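Long-range contact in putative phosphatase (Clostridium difficile, PDB 3SD7), which is a putative phosphatase of the haloacid dehalogenase-like family, probably hydrolysing phosphate esters, although its substrate is not established: residues 166-178 and 194-206. Sequence-based numbering, arbitrary orientation.
Sequences VNKNEVIQYVLDL and KYDIIGAKKIGID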
loop_
_atom_site.group_PDB
_atom_site.type_symbol
_atom_site.label_atom_id
_atom_site.label_comp_id
_atom_site.label_asym_id
_atom_site.label_seq_id
_atom_site.Cartn_x
_atom_site.Cartn_y
_atom_site.Cartn_z
ATOM N N VAL A 166 -11.469 -2.694 0.754
ATOM C CA VAL A 166 -11.853 -1.889 1.908
ATOM C C VAL A 166 -11.341 -0.458 1.757
ATOM O O VAL A 166 -10.205 -0.251 1.313
ATOM C CB VAL A 166 -11.321 -2.494 3.227
ATOM C CG1 VAL A 166 -11.850 -1.703 4.421
ATOM C CG2 VAL A 166 -11.731 -3.961 3.333
ATOM N N ASN A 167 -12.200 0.508 2.100
ATOM C CA ASN A 167 -11.841 1.922 2.100
ATOM C C ASN A 167 -10.817 2.198 3.194
ATOM O O ASN A 167 -10.731 1.462 4.215
ATOM C CB ASN A 167 -13.065 2.820 2.278
ATOM C CG ASN A 167 -13.938 2.859 1.057
ATOM O OD1 ASN A 167 -13.459 2.712 -0.069
ATOM N ND2 ASN A 167 -15.228 3.092 1.261
ATOM N N LYS A 168 -10.055 3.270 3.009
ATOM C CA LYS A 168 -8.991 3.581 3.926
ATOM C C LYS A 168 -9.492 3.999 5.311
ATOM O O LYS A 168 -8.981 3.541 6.304
ATOM C CB LYS A 168 -8.091 4.672 3.344
ATOM C CG LYS A 168 -6.662 4.444 3.637
ATOM C CD LYS A 168 -6.068 3.326 2.778
ATOM C CE LYS A 168 -5.994 3.744 1.314
ATOM N NZ LYS A 168 -5.221 2.785 0.488
ATOM N N ASN A 169 -10.494 4.871 5.379
ATOM C CA ASN A 169 -11.000 5.305 6.700
ATOM C C ASN A 169 -11.453 4.097 7.539
ATOM O O ASN A 169 -11.260 4.061 8.754
ATOM C CB ASN A 169 -12.132 6.320 6.582
ATOM C CG ASN A 169 -13.418 5.695 6.120
ATOM O OD1 ASN A 169 -13.615 5.435 4.935
ATOM N ND2 ASN A 169 -14.310 5.439 7.067
ATOM N N GLU A 170 -12.003 3.087 6.878
ATOM C CA GLU A 170 -12.512 1.907 7.575
ATOM C C GLU A 170 -11.418 1.050 8.174
ATOM O O GLU A 170 -11.536 0.570 9.300
ATOM C CB GLU A 170 -13.361 1.066 6.632
ATOM C CG GLU A 170 -14.557 1.809 6.101
ATOM C CD GLU A 170 -15.527 0.888 5.398
ATOM O OE1 GLU A 170 -15.182 -0.307 5.200
ATOM O OE2 GLU A 170 -16.626 1.361 5.045
ATOM N N VAL A 171 -10.339 0.865 7.418
ATOM C CA VAL A 171 -9.251 0.062 7.908
ATOM C C VAL A 171 -8.437 0.838 8.979
ATOM O O VAL A 171 -7.982 0.261 9.950
ATOM C CB VAL A 171 -8.433 -0.524 6.728
ATOM C CG1 VAL A 171 -7.685 0.542 5.944
ATOM C CG2 VAL A 171 -7.526 -1.559 7.213
ATOM N N ILE A 172 -8.307 2.159 8.816
ATOM C CA ILE A 172 -7.653 3.010 9.813
ATOM C C ILE A 172 -8.423 2.948 11.128
ATOM O O ILE A 172 -7.850 2.712 12.186
ATOM C CB ILE A 172 -7.553 4.492 9.346
ATOM C CG1 ILE A 172 -6.584 4.604 8.164
ATOM C CG2 ILE A 172 -7.068 5.372 10.487
ATOM C CD1 ILE A 172 -6.558 5.997 7.490
ATOM N N GLN A 173 -9.736 3.131 11.059
ATOM C CA GLN A 173 -10.543 3.068 12.262
ATOM C C GLN A 173 -10.445 1.693 12.927
ATOM O O GLN A 173 -10.342 1.599 14.147
ATOM C CB GLN A 173 -12.003 3.363 11.960
ATOM C CG GLN A 173 -12.859 3.451 13.214
ATOM C CD GLN A 173 -12.472 4.632 14.097
ATOM O OE1 GLN A 173 -12.043 4.466 15.238
ATOM N NE2 GLN A 173 -12.567 5.815 13.547
ATOM N N TYR A 174 -10.501 0.638 12.124
ATOM C CA TYR A 174 -10.422 -0.727 12.655
ATOM C C TYR A 174 -9.149 -0.939 13.473
ATOM O O TYR A 174 -9.185 -1.447 14.575
ATOM C CB TYR A 174 -10.509 -1.779 11.513
ATOM C CG TYR A 174 -10.256 -3.204 11.992
ATOM C CD1 TYR A 174 -11.230 -3.915 12.688
ATOM C CD2 TYR A 174 -9.044 -3.821 11.772
ATOM C CE1 TYR A 174 -10.979 -5.216 13.144
ATOM C CE2 TYR A 174 -8.793 -5.111 12.227
ATOM C CZ TYR A 174 -9.743 -5.792 12.900
ATOM O OH TYR A 174 -9.462 -7.083 13.334
ATOM N N VAL A 175 -8.014 -0.494 12.937
ATOM C CA VAL A 175 -6.757 -0.748 13.578
ATOM C C VAL A 175 -6.570 0.126 14.830
ATOM O O VAL A 175 -6.035 -0.335 15.831
ATOM C CB VAL A 175 -5.631 -0.730 12.482
ATOM C CG1 VAL A 175 -5.059 0.663 12.313
ATOM C CG2 VAL A 175 -4.612 -1.749 12.772
ATOM N N LEU A 176 -7.067 1.369 14.811
ATOM C CA LEU A 176 -7.063 2.196 16.022
ATOM C C LEU A 176 -7.971 1.621 17.110
ATOM O O LEU A 176 -7.664 1.708 18.313
ATOM C CB LEU A 176 -7.513 3.631 15.725
ATOM C CG LEU A 176 -6.542 4.477 14.929
ATOM C CD1 LEU A 176 -7.177 5.864 14.796
ATOM C CD2 LEU A 176 -5.169 4.544 15.613
ATOM N N ASP A 177 -9.109 1.055 16.708
ATOM C CA ASP A 177 -10.005 0.484 17.684
ATOM C C ASP A 177 -9.310 -0.683 18.403
ATOM O O ASP A 177 -9.550 -0.888 19.573
ATOM C CB ASP A 177 -11.322 0.056 17.060
ATOM C CG ASP A 177 -12.210 1.252 16.652
ATOM O OD1 ASP A 177 -11.938 2.394 17.078
ATOM O OD2 ASP A 177 -13.187 1.031 15.918
ATOM N N LEU A 178 -8.443 -1.417 17.713
ATOM C CA LEU A 178 -7.721 -2.541 18.340
ATOM C C LEU A 178 -6.746 -2.053 19.409
ATOM O O LEU A 178 -6.429 -2.793 20.330
ATOM C CB LEU A 178 -6.917 -3.344 17.318
ATOM C CG LEU A 178 -7.687 -4.098 16.243
ATOM C CD1 LEU A 178 -6.704 -4.703 15.238
ATOM C CD2 LEU A 178 -8.643 -5.153 16.875
ATOM N N LYS A 194 -3.405 9.943 -2.314
ATOM C CA LYS A 194 -4.480 10.766 -1.747
ATOM C C LYS A 194 -5.443 9.950 -0.847
ATOM O O LYS A 194 -5.943 10.464 0.129
ATOM C CB LYS A 194 -5.279 11.470 -2.846
ATOM C CG LYS A 194 -5.946 10.554 -3.819
ATOM C CD LYS A 194 -6.618 11.330 -4.977
ATOM C CE LYS A 194 -7.270 10.361 -5.923
ATOM N NZ LYS A 194 -8.088 11.034 -7.001
ATOM N N TYR A 195 -5.664 8.680 -1.172
ATOM C CA TYR A 195 -6.601 7.843 -0.428
ATOM C C TYR A 195 -6.212 7.687 1.032
ATOM O O TYR A 195 -7.086 7.587 1.927
ATOM C CB TYR A 195 -6.756 6.486 -1.118
ATOM C CG TYR A 195 -7.146 6.654 -2.561
ATOM C CD1 TYR A 195 -8.374 7.193 -2.899
ATOM C CD2 TYR A 195 -6.251 6.334 -3.588
ATOM C CE1 TYR A 195 -8.719 7.395 -4.226
ATOM C CE2 TYR A 195 -6.590 6.541 -4.907
ATOM C CZ TYR A 195 -7.814 7.065 -5.219
ATOM O OH TYR A 195 -8.162 7.271 -6.545
ATOM N N ASP A 196 -4.906 7.625 1.277
ATOM C CA ASP A 196 -4.366 7.559 2.628
ATOM C C ASP A 196 -4.603 8.850 3.386
ATOM O O ASP A 196 -4.944 8.837 4.575
ATOM C CB ASP A 196 -2.855 7.316 2.552
ATOM C CG ASP A 196 -2.522 6.004 1.949
ATOM O OD1 ASP A 196 -3.081 4.986 2.431
ATOM O OD2 ASP A 196 -1.736 5.948 0.971
ATOM N N ILE A 197 -4.435 9.985 2.699
ATOM C CA ILE A 197 -4.617 11.291 3.323
ATOM C C ILE A 197 -6.100 11.563 3.568
ATOM O O ILE A 197 -6.478 12.034 4.638
ATOM C CB ILE A 197 -3.983 12.414 2.491
ATOM C CG1 ILE A 197 -2.562 12.023 2.067
ATOM C CG2 ILE A 197 -4.033 13.765 3.251
ATOM C CD1 ILE A 197 -1.691 11.577 3.217
ATOM N N ILE A 198 -6.939 11.236 2.587
ATOM C CA ILE A 198 -8.408 11.395 2.721
ATOM C C ILE A 198 -8.905 10.527 3.903
ATOM O O ILE A 198 -9.732 10.970 4.724
ATOM C CB ILE A 198 -9.125 10.970 1.416
ATOM C CG1 ILE A 198 -8.807 11.960 0.294
ATOM C CG2 ILE A 198 -10.627 10.864 1.625
ATOM C CD1 ILE A 198 -9.070 11.401 -1.098
ATOM N N GLY A 199 -8.368 9.310 4.004
ATOM C CA GLY A 199 -8.713 8.395 5.093
ATOM C C GLY A 199 -8.347 9.002 6.438
ATOM O O GLY A 199 -9.175 9.059 7.355
ATOM N N ALA A 200 -7.130 9.518 6.531
ATOM C CA ALA A 200 -6.645 10.150 7.759
ATOM C C ALA A 200 -7.528 11.327 8.177
ATOM O O ALA A 200 -7.886 11.487 9.359
ATOM C CB ALA A 200 -5.240 10.627 7.562
ATOM N N LYS A 201 -7.888 12.153 7.202
ATOM C CA LYS A 201 -8.719 13.311 7.489
ATOM C C LYS A 201 -10.126 12.931 7.953
ATOM O O LYS A 201 -10.685 13.586 8.848
ATOM C CB LYS A 201 -8.726 14.284 6.301
ATOM C CG LYS A 201 -7.389 14.954 6.145
ATOM C CD LYS A 201 -7.376 16.018 5.072
ATOM C CE LYS A 201 -6.025 16.694 5.068
ATOM N NZ LYS A 201 -6.065 18.033 4.470
ATOM N N LYS A 202 -10.678 11.857 7.402
ATOM C CA LYS A 202 -12.000 11.401 7.825
ATOM C C LYS A 202 -12.002 10.930 9.288
ATOM O O LYS A 202 -12.992 11.083 10.003
ATOM C CB LYS A 202 -12.534 10.291 6.915
ATOM C CG LYS A 202 -13.022 10.757 5.568
ATOM C CD LYS A 202 -13.443 9.580 4.703
ATOM C CE LYS A 202 -13.914 10.029 3.326
ATOM N NZ LYS A 202 -14.048 8.859 2.399
ATOM N N ILE A 203 -10.875 10.384 9.723
ATOM C CA ILE A 203 -10.708 9.865 11.061
ATOM C C ILE A 203 -10.259 10.953 12.037
ATOM O O ILE A 203 -10.465 10.826 13.245
ATOM C CB ILE A 203 -9.699 8.689 11.043
ATOM C CG1 ILE A 203 -10.230 7.573 10.139
ATOM C CG2 ILE A 203 -9.433 8.167 12.457
ATOM C CD1 ILE A 203 -11.598 7.033 10.551
ATOM N N GLY A 204 -9.671 12.027 11.522
ATOM C CA GLY A 204 -9.220 13.132 12.355
ATOM C C GLY A 204 -7.809 12.963 12.886
ATOM O O GLY A 204 -7.512 13.351 14.015
ATOM N N ILE A 205 -6.944 12.357 12.089
ATOM C CA ILE A 205 -5.551 12.196 12.448
ATOM C C ILE A 205 -4.646 12.875 11.414
ATOM O O ILE A 205 -5.052 13.120 10.253
ATOM C CB ILE A 205 -5.153 10.697 12.620
ATOM C CG1 ILE A 205 -5.359 9.904 11.338
ATOM C CG2 ILE A 205 -6.003 10.043 13.750
ATOM C CD1 ILE A 205 -4.890 8.460 11.446
ATOM N N ASP A 206 -3.426 13.179 11.848
ATOM C CA ASP A 206 -2.408 13.768 11.010
ATOM C C ASP A 206 -1.927 12.765 9.952
ATOM O O ASP A 206 -2.228 11.554 10.020
ATOM C CB ASP A 206 -1.224 14.267 11.861
ATOM C CG ASP A 206 -1.546 15.556 12.635
ATOM O OD1 ASP A 206 -2.630 16.140 12.427
ATOM O OD2 ASP A 206 -0.697 15.999 13.452
#
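I203 sits as a knob in the hole formed by N169, I172, Q173 and L176, where helices 168-178 and 194-203 of the Rossmann-like HAD core cross at -56° on one face of the parallel sheet. The backbones come nearest at G199, whose missing side chain permits N169 CA and G199 CA to approach to 4.2 Å. I172, its CG1 anti to the carbonyl carbon (chi1 -68°), lays CD1 against the G199 backbone, 3.7 Å from C. Beneath, L176 and I205 reach V187 of the sheet. The Schellman motif closing helix 194-203 at G204 turns the chain so that I205 joins this apolar layer. The solvent side is looser: the aliphatic chain of K202 crosses N169, with CD 4.0 Å from N169 CB. At the N-terminal ends, near the bound sodium ion, K168 in the conformer described bends at chi2 and chi3 and crosses Y195 at about a right angle. Its NZ is salt-bridged to D35 of a probable HAD-type DxDx(T/V) motif and hydrogen-bonded to S134; the contact with D196 OD1 is long, and the place of that oxygen is uncertain. Deeper in, I172 CG2 meets I205 CD1 and lies 3.9 Å from I203 CG1.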